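Local coordinates for protein GTN Reductase (Agrobacterium tumefaciens, PDB 5N6G) that binds flavin mononucleotide and, as an ene-reductase of the Old Yellow Enzyme family, probably reduces activated carbon-carbon double bonds at the expense of a nicotinamide cofactor, at residues I33-N36 with L37-T40; L184-Q187 with F188-S192; K282-Y286 with A287-A291; D309-S312 with A313-V317. All coordinates share one frame; numbering follows the deposited sequence. Where two conformers were deposited one is given.

Contact 1. Residues I33-N36 with L37-T40; sequences IPNN and LNAT
Asn35 and Asn38 clasp each other in a capping box at the start of helix 36-43, which follows the first strand of the TIM barrel. Asn35 is the N-cap. Its CG stands between its own backbone N and carbonyl carbon, a rotation that swings OD1 forward over the first turn, where it accepts from Asn38 N at 3.0 Å. That bond is straight, 166° at the hydrogen.

The reciprocal bond closes the box: with CG beside its backbone N and opposite the carbonyl carbon, Asn38 folds OD1 back to Asn35 N at 2.9 Å. Here the donor stands above the amide plane, 36° out of it. The two side chains cross at about a right angle, yet their amide planes differ by only 22°. Asparagine suits both places because its short arm reaches a main-chain N-H while its NH2 stays available: both ND2 atoms bond to Arg28 O, and Asn38 ND2 also to Tyr363 OH, while Ser29 OG bonds to Asn38 OD1. The buried Asn38 amide is thus fixed in its rotation.

Pro34, which has no N-H to satisfy, packs against Trp80 and Ile83 of helix 74-89, and its CB lies 3.9 Å from Asn38 OD1. One turn on, Asn36 O receives Thr40 N at 3.0 Å and, more weakly, Thr40 OG1 at 3.3 Å.

Contact 2. Residues L184-Q187 with F188-S192; sequences LIEQ and FLKSS
Glu186 and Lys190 meet one turn apart through a salt bridge, their side chains crossing at a slant. Beyond CG the lysine is stretched out, all four torsions staggered, and it delivers NZ to the middle of the carboxylate: Glu186 OE2 and Glu186 OE1 are each 3.0 Å from Lys190 NZ. Both hydrogen bonds are weak, and charge probably supplies much of the attraction. Glu186 has a first torsion, chi1 -100°, well away from a staggered value, and its carboxylate is shared among several partners: Gly182 N donates to OE1 and Ser232 OG to OE2, while Lys190 NZ also donates to Ser232 O. A buried charge pair held in this way is probably kept ionised by its partners.

These residues belong to the short helix 184-189 that follows the fourth strand of the TIM barrel, close to the flavin site. Lys190 is where the backbone leaves helical angles, although Lys190 N still reaches Glu186 O at 2.9 Å.

On another side of the helix Phe188 runs alongside Leu184, both pointing the same way, and Leu184 CD1 is 4.0 Å from Phe188 CE1. The ring presents its edge to the preceding turn, with CD1 3.4 Å from Leu184 O. A flat aromatic and a branched leucine fill this buried layer well; Ile153 and Ile156 of helix 150-169 pack on Phe188 and Leu184 respectively.

Contact 3. Residues K282-Y286 with A287-A291; sequences KPFDY and ASFKA
The N-terminus of helix 286-295, which follows the sixth strand of the TIM barrel, is capped here by an aspartate and flanked by an aromatic cluster. Asp285 is the N-cap. Its CG lies opposite the backbone N (chi1 -176°), and OD1 accepts from Ser288 N at 3.0 Å. The N-H meets the oxygen from well above the carboxylate plane, 67° out of it, though the hydrogen itself is well aligned. Aspartate fits because its short, negative side chain can gather an N-H of the first turn and should be favoured by the positive end of the helix dipole. The carboxylate also rests on the serine side chain, with Asp285 CG 3.5 Å from Ser288 CB. Regular turns then begin: Asp285 O accepts from Phe289 N at 3.1 Å, and Tyr286 O from Lys290 N at 3.0 Å.

Beside the cap, Phe284 and Phe289 form an offset edge-to-face pair, planes at 67° and centroids 5.4 Å apart, with Phe284 CZ 3.7 Å from Phe289 CG. Phe284 CD2 lies 3.4 Å above the centre of the Tyr286 ring, so one edge of Phe284 serves both rings, CD2 over Tyr286 and CZ over a face of Phe289. Phenylalanine suits both buried places, being wholly apolar; Tyr249 and Val253 of helix 245-256 pack on Phe289. Tyrosine suits the partly exposed place because its OH can bond to Gly269 N. The whole is an Asp-capped helix start of the kind that follows a strand in a beta/alpha TIM barrel.

Contact 4. Residues D309-S312 with A313-V317; sequences DRQS and AIEAV
Residues 309-312 and 313-317 form one unbroken run into helix 310-318, the helix of the beta-alpha-beta unit between strands 301-305 and 324-327. Four successive i to i+4 bonds join them, the first from Ala313 N to Asp309 O at 2.9 Å. Asp309 is the N-cap: its OD1 accepts from Ser312 N at 2.9 Å, nearly straight at the hydrogen (171°), and from Ser312 OG at 2.8 Å, which meets it from above the carboxylate plane. Serine suits this place because its hydroxyl, set between backbone N and carbonyl carbon (chi1 57°), adds a second grip on the same oxygen.

Along the outer side, Gln311 bends at its second torsion and carries NE2 to Glu315 OE2 at 2.9 Å. The carboxylate oxygen is met on its anti side but clearly out of the carboxylate plane, and the amide plane is turned 68° from that of the carboxylate. Arg310 runs extended, and Ile314 CD1 lies over one face of its guanidinium, 3.5 Å from Arg310 NH1. An isoleucine methyl can lie over the rim of that face while NE bonds to Leu341 O. Ala313, small and buried, fits against Val325 and Phe327 of strand 324-327.

Gln311 gives Glu315 a neutral donor, so its carboxylate probably keeps its charge; the Asp309 carboxylate is likely stabilised by the helix end it caps.

All four contacts lie at or on helices round one TIM barrel that holds the flavin, and they follow each other along the chain without touching. In contact 2 the Glu186 side chain is about 9 Å from both 2-phenylacrylic acid and flavin mononucleotide. Contact 4 is equally near the flavin, with the Asp309 side chain about 9 Å away, while the side chains of Tyr286 (contact 3) and Asn38 (contact 1) are about 12 and 13 Å from it. Contacts 3 and 4 come closest to each other, about 7 Å between nearest atoms. Contact 1 lies across the chain's centre from contacts 2 and 3. Contacts 1, 3 and 4 share a side-chain N-cap, whereas contact 2 holds the end of its helix.

Contact 1. Residues I33-N36 with L37-T40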
# COMPACT_ATOMS: atom_id res chain seq x y z
N ILE A 33 2.33 -0.13 17.66
CA ILE A 33 1.86 -1.43 18.12
C ILE A 33 0.35 -1.46 17.92
O ILE A 33 -0.37 -0.63 18.49
CB ILE A 33 2.20 -1.67 19.60
CG1 ILE A 33 3.73 -1.71 19.78
CG2 ILE A 33 1.59 -2.97 20.12
CD1 ILE A 33 4.18 -1.57 21.24
N PRO A 34 -0.20 -2.40 17.13
CA PRO A 34 -1.66 -2.50 17.03
C PRO A 34 -2.27 -2.84 18.38
O PRO A 34 -1.71 -3.59 19.18
CB PRO A 34 -1.87 -3.65 16.04
CG PRO A 34 -0.61 -3.74 15.27
CD PRO A 34 0.46 -3.41 16.29
N ASN A 35 -3.48 -2.30 18.61
CA ASN A 35 -4.15 -2.43 19.89
C ASN A 35 -5.55 -3.00 19.72
O ASN A 35 -5.91 -3.46 18.62
CB ASN A 35 -4.16 -1.07 20.57
CG ASN A 35 -4.81 -0.01 19.72
OD1 ASN A 35 -5.86 -0.25 19.11
ND2 ASN A 35 -4.16 1.14 19.61
N ASN A 36 -6.33 -3.06 20.79
CA ASN A 36 -7.63 -3.75 20.71
C ASN A 36 -8.63 -2.99 19.84
O ASN A 36 -9.46 -3.61 19.15
CB ASN A 36 -8.21 -3.93 22.10
CG ASN A 36 -7.47 -4.95 22.90
OD1 ASN A 36 -6.67 -5.71 22.37
ND2 ASN A 36 -7.76 -5.01 24.19
N LEU A 37 -8.58 -1.66 19.87
CA LEU A 37 -9.45 -0.87 18.99
C LEU A 37 -9.15 -1.15 17.52
O LEU A 37 -10.07 -1.29 16.70
CB LEU A 37 -9.31 0.62 19.30
CG LEU A 37 -10.36 1.53 18.63
CD1 LEU A 37 -11.73 1.29 19.20
CD2 LEU A 37 -9.95 2.99 18.80
N ASN A 38 -7.87 -1.24 17.17
CA ASN A 38 -7.47 -1.60 15.82
C ASN A 38 -8.06 -2.95 15.43
O ASN A 38 -8.49 -3.15 14.28
CB ASN A 38 -5.95 -1.67 15.69
CG ASN A 38 -5.21 -0.37 16.03
OD1 ASN A 38 -4.08 -0.42 16.52
ND2 ASN A 38 -5.82 0.76 15.76
N ALA A 39 -8.10 -3.89 16.38
CA ALA A 39 -8.64 -5.21 16.08
C ALA A 39 -10.13 -5.13 15.79
O ALA A 39 -10.62 -5.77 14.86
CB ALA A 39 -8.37 -6.18 17.23
N THR A 40 -10.86 -4.34 16.57
CA THR A 40 -12.29 -4.18 16.29
C THR A 40 -12.50 -3.64 14.88
O THR A 40 -13.35 -4.12 14.13
CB THR A 40 -12.90 -3.26 17.34
OG1 THR A 40 -12.73 -3.88 18.61
CG2 THR A 40 -14.39 -2.99 17.07

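Contact 2. Residues L184-Q187 with F188-S192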
# COMPACT_ATOMS: atom_id res chain seq x y z
N LEU A 184 9.40 5.13 -0.75
CA LEU A 184 10.80 4.85 -1.09
C LEU A 184 10.95 4.19 -2.46
O LEU A 184 11.82 4.59 -3.25
CB LEU A 184 11.45 3.96 -0.03
CG LEU A 184 12.93 3.65 -0.28
CD1 LEU A 184 13.78 4.89 -0.16
CD2 LEU A 184 13.43 2.54 0.67
N ILE A 185 10.18 3.14 -2.73
CA ILE A 185 10.39 2.41 -3.98
C ILE A 185 10.08 3.32 -5.16
O ILE A 185 10.82 3.33 -6.16
CB ILE A 185 9.55 1.12 -4.01
CG1 ILE A 185 10.04 0.17 -2.91
CG2 ILE A 185 9.68 0.42 -5.36
CD1 ILE A 185 9.18 -1.07 -2.71
N GLU A 186 9.01 4.11 -5.05
CA GLU A 186 8.67 5.06 -6.11
C GLU A 186 9.72 6.14 -6.27
O GLU A 186 9.93 6.66 -7.37
CB GLU A 186 7.34 5.75 -5.83
CG GLU A 186 6.22 5.18 -6.59
CD GLU A 186 5.11 6.18 -6.93
OE1 GLU A 186 5.19 7.42 -6.67
OE2 GLU A 186 4.13 5.66 -7.49
N GLN A 187 10.35 6.54 -5.17
CA GLN A 187 11.42 7.54 -5.24
C GLN A 187 12.57 7.05 -6.11
O GLN A 187 13.17 7.82 -6.87
CB GLN A 187 11.90 7.89 -3.83
CG GLN A 187 10.90 8.69 -3.02
CD GLN A 187 11.09 8.58 -1.51
OE1 GLN A 187 12.21 8.51 -1.01
NE2 GLN A 187 9.98 8.62 -0.78
N PHE A 188 12.90 5.76 -6.03
CA PHE A 188 13.87 5.17 -6.95
C PHE A 188 13.33 5.09 -8.37
O PHE A 188 14.08 5.31 -9.34
CB PHE A 188 14.24 3.76 -6.49
CG PHE A 188 15.34 3.68 -5.45
CD1 PHE A 188 15.03 3.69 -4.10
CD2 PHE A 188 16.67 3.57 -5.82
CE1 PHE A 188 16.04 3.61 -3.16
CE2 PHE A 188 17.68 3.45 -4.88
CZ PHE A 188 17.37 3.47 -3.55
N LEU A 189 12.05 4.77 -8.53
CA LEU A 189 11.47 4.54 -9.86
C LEU A 189 11.37 5.81 -10.67
O LEU A 189 11.66 5.82 -11.88
CB LEU A 189 10.06 3.97 -9.74
CG LEU A 189 9.81 2.53 -9.33
CD1 LEU A 189 8.31 2.34 -9.20
CD2 LEU A 189 10.39 1.59 -10.35
N LYS A 190 10.91 6.90 -10.07
CA LYS A 190 10.52 8.10 -10.82
C LYS A 190 11.66 9.11 -10.95
O LYS A 190 12.54 9.23 -10.10
CB LYS A 190 9.26 8.72 -10.21
CG LYS A 190 8.06 7.80 -10.34
CD LYS A 190 6.76 8.41 -9.89
CE LYS A 190 5.61 7.45 -10.14
NZ LYS A 190 4.31 7.86 -9.51
N SER A 191 11.62 9.87 -12.04
CA SER A 191 12.77 10.68 -12.43
C SER A 191 13.03 11.84 -11.47
O SER A 191 14.18 12.23 -11.27
CB SER A 191 12.56 11.23 -13.84
OG SER A 191 12.47 10.19 -14.78
N SER A 192 11.98 12.45 -10.90
CA SER A 192 12.21 13.68 -10.14
C SER A 192 12.95 13.44 -8.84
O SER A 192 13.57 14.37 -8.31
CB SER A 192 10.89 14.42 -9.83
OG SER A 192 10.09 13.74 -8.89

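Contact 3. Residues K282-Y286 with A287-A291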
# COMPACT_ATOMS: atom_id res chain seq x y z
N LYS A 282 1.71 12.75 -22.35
CA LYS A 282 0.85 11.69 -22.88
C LYS A 282 -0.04 11.11 -21.79
O LYS A 282 0.44 10.80 -20.70
CB LYS A 282 1.71 10.57 -23.48
CG LYS A 282 2.48 11.01 -24.72
CD LYS A 282 3.45 9.92 -25.19
CE LYS A 282 4.25 10.36 -26.40
NZ LYS A 282 5.22 9.30 -26.83
N PRO A 283 -1.33 10.90 -22.05
CA PRO A 283 -2.15 10.16 -21.09
C PRO A 283 -1.65 8.73 -20.94
O PRO A 283 -1.21 8.11 -21.91
CB PRO A 283 -3.55 10.20 -21.71
CG PRO A 283 -3.49 11.21 -22.81
CD PRO A 283 -2.08 11.27 -23.26
N PHE A 284 -1.73 8.21 -19.72
CA PHE A 284 -1.32 6.84 -19.44
C PHE A 284 -2.39 5.89 -19.95
O PHE A 284 -3.59 6.13 -19.77
CB PHE A 284 -1.11 6.64 -17.94
CG PHE A 284 -0.41 5.36 -17.58
CD1 PHE A 284 0.96 5.28 -17.62
CD2 PHE A 284 -1.12 4.26 -17.16
CE1 PHE A 284 1.62 4.11 -17.30
CE2 PHE A 284 -0.47 3.08 -16.82
CZ PHE A 284 0.90 3.01 -16.88
N ASP A 285 -1.95 4.80 -20.58
CA ASP A 285 -2.82 3.78 -21.15
C ASP A 285 -2.82 2.58 -20.19
O ASP A 285 -1.88 1.79 -20.16
CB ASP A 285 -2.32 3.42 -22.55
CG ASP A 285 -3.23 2.45 -23.28
OD1 ASP A 285 -4.01 1.72 -22.63
OD2 ASP A 285 -3.11 2.41 -24.52
N TYR A 286 -3.88 2.46 -19.38
CA TYR A 286 -3.93 1.39 -18.39
C TYR A 286 -4.18 0.02 -19.03
O TYR A 286 -3.76 -0.99 -18.46
CB TYR A 286 -4.99 1.70 -17.34
CG TYR A 286 -4.61 2.89 -16.50
CD1 TYR A 286 -3.89 2.72 -15.33
CD2 TYR A 286 -4.91 4.19 -16.91
CE1 TYR A 286 -3.50 3.82 -14.56
CE2 TYR A 286 -4.52 5.28 -16.14
CZ TYR A 286 -3.83 5.09 -14.98
OH TYR A 286 -3.45 6.20 -14.23
N ALA A 287 -4.84 -0.03 -20.18
CA ALA A 287 -4.98 -1.30 -20.90
C ALA A 287 -3.63 -1.80 -21.41
O ALA A 287 -3.37 -3.01 -21.39
CB ALA A 287 -5.95 -1.14 -22.06
N SER A 288 -2.80 -0.90 -21.94
CA SER A 288 -1.47 -1.27 -22.42
C SER A 288 -0.61 -1.77 -21.27
O SER A 288 0.17 -2.73 -21.41
CB SER A 288 -0.82 -0.05 -23.09
OG SER A 288 0.55 -0.28 -23.38
N PHE A 289 -0.74 -1.11 -20.13
CA PHE A 289 -0.03 -1.48 -18.91
C PHE A 289 -0.42 -2.88 -18.45
O PHE A 289 0.45 -3.73 -18.19
CB PHE A 289 -0.37 -0.41 -17.86
CG PHE A 289 0.20 -0.62 -16.50
CD1 PHE A 289 1.57 -0.77 -16.28
CD2 PHE A 289 -0.64 -0.60 -15.39
CE1 PHE A 289 2.07 -0.91 -15.00
CE2 PHE A 289 -0.15 -0.75 -14.12
CZ PHE A 289 1.20 -0.91 -13.92
N LYS A 290 -1.73 -3.16 -18.38
CA LYS A 290 -2.17 -4.50 -18.01
C LYS A 290 -1.72 -5.53 -19.04
O LYS A 290 -1.32 -6.64 -18.67
CB LYS A 290 -3.68 -4.55 -17.87
CG LYS A 290 -4.18 -5.91 -17.42
CD LYS A 290 -5.68 -5.92 -17.24
CE LYS A 290 -6.14 -7.26 -16.69
NZ LYS A 290 -7.61 -7.44 -16.81
N ALA A 291 -1.76 -5.18 -20.32
CA ALA A 291 -1.32 -6.12 -21.34
C ALA A 291 0.17 -6.43 -21.22
O ALA A 291 0.59 -7.55 -21.53
CB ALA A 291 -1.63 -5.60 -22.74

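Contact 4. Residues D309-S312 with A313-V317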
# COMPACT_ATOMS: atom_id res chain seq x y z
N ASP A 309 -17.21 3.23 -7.83
CA ASP A 309 -18.48 3.13 -7.13
C ASP A 309 -19.13 1.81 -7.51
O ASP A 309 -18.53 0.99 -8.22
CB ASP A 309 -19.38 4.34 -7.42
CG ASP A 309 -19.81 4.46 -8.89
OD1 ASP A 309 -19.72 3.48 -9.66
OD2 ASP A 309 -20.25 5.56 -9.26
N ARG A 310 -20.34 1.57 -7.00
CA ARG A 310 -20.95 0.26 -7.21
C ARG A 310 -21.04 -0.07 -8.70
O ARG A 310 -20.58 -1.14 -9.13
CB ARG A 310 -22.33 0.22 -6.58
CG ARG A 310 -22.99 -1.16 -6.66
CD ARG A 310 -24.39 -1.20 -6.09
NE ARG A 310 -24.88 -2.58 -6.01
CZ ARG A 310 -25.60 -3.20 -6.95
NH1 ARG A 310 -25.91 -2.59 -8.09
NH2 ARG A 310 -25.98 -4.46 -6.76
N GLN A 311 -21.62 0.82 -9.50
CA GLN A 311 -21.89 0.48 -10.89
C GLN A 311 -20.60 0.30 -11.68
O GLN A 311 -20.48 -0.64 -12.48
CB GLN A 311 -22.78 1.54 -11.55
CG GLN A 311 -23.33 1.11 -12.91
CD GLN A 311 -24.07 -0.22 -12.85
OE1 GLN A 311 -24.79 -0.51 -11.89
NE2 GLN A 311 -23.85 -1.05 -13.85
N SER A 312 -19.61 1.18 -11.47
CA SER A 312 -18.37 1.04 -12.23
C SER A 312 -17.56 -0.17 -11.79
O SER A 312 -16.90 -0.81 -12.61
CB SER A 312 -17.52 2.31 -12.10
OG SER A 312 -17.24 2.61 -10.74
N ALA A 313 -17.62 -0.54 -10.51
CA ALA A 313 -16.93 -1.75 -10.08
C ALA A 313 -17.58 -2.99 -10.66
O ALA A 313 -16.87 -3.90 -11.12
CB ALA A 313 -16.91 -1.83 -8.55
N ILE A 314 -18.91 -3.06 -10.66
CA ILE A 314 -19.58 -4.21 -11.26
C ILE A 314 -19.20 -4.32 -12.73
O ILE A 314 -18.86 -5.41 -13.22
CB ILE A 314 -21.10 -4.08 -11.07
CG1 ILE A 314 -21.42 -4.26 -9.58
CG2 ILE A 314 -21.83 -5.11 -11.92
CD1 ILE A 314 -22.87 -3.99 -9.24
N GLU A 315 -19.23 -3.20 -13.44
CA GLU A 315 -18.97 -3.24 -14.89
C GLU A 315 -17.51 -3.58 -15.18
O GLU A 315 -17.21 -4.30 -16.15
CB GLU A 315 -19.35 -1.90 -15.52
CG GLU A 315 -20.85 -1.68 -15.59
CD GLU A 315 -21.25 -0.32 -16.15
OE1 GLU A 315 -20.36 0.43 -16.59
OE2 GLU A 315 -22.46 -0.01 -16.13
N ALA A 316 -16.58 -3.10 -14.36
CA ALA A 316 -15.16 -3.35 -14.62
C ALA A 316 -14.83 -4.82 -14.46
O ALA A 316 -14.01 -5.37 -15.22
CB ALA A 316 -14.29 -2.49 -13.70
N VAL A 317 -15.44 -5.50 -13.50
CA VAL A 317 -15.18 -6.92 -13.33
C VAL A 317 -15.89 -7.72 -14.42
O VAL A 317 -15.29 -8.61 -15.03
CB VAL A 317 -15.58 -7.39 -11.92
CG1 VAL A 317 -15.42 -8.88 -11.78
CG2 VAL A 317 -14.69 -6.68 -10.89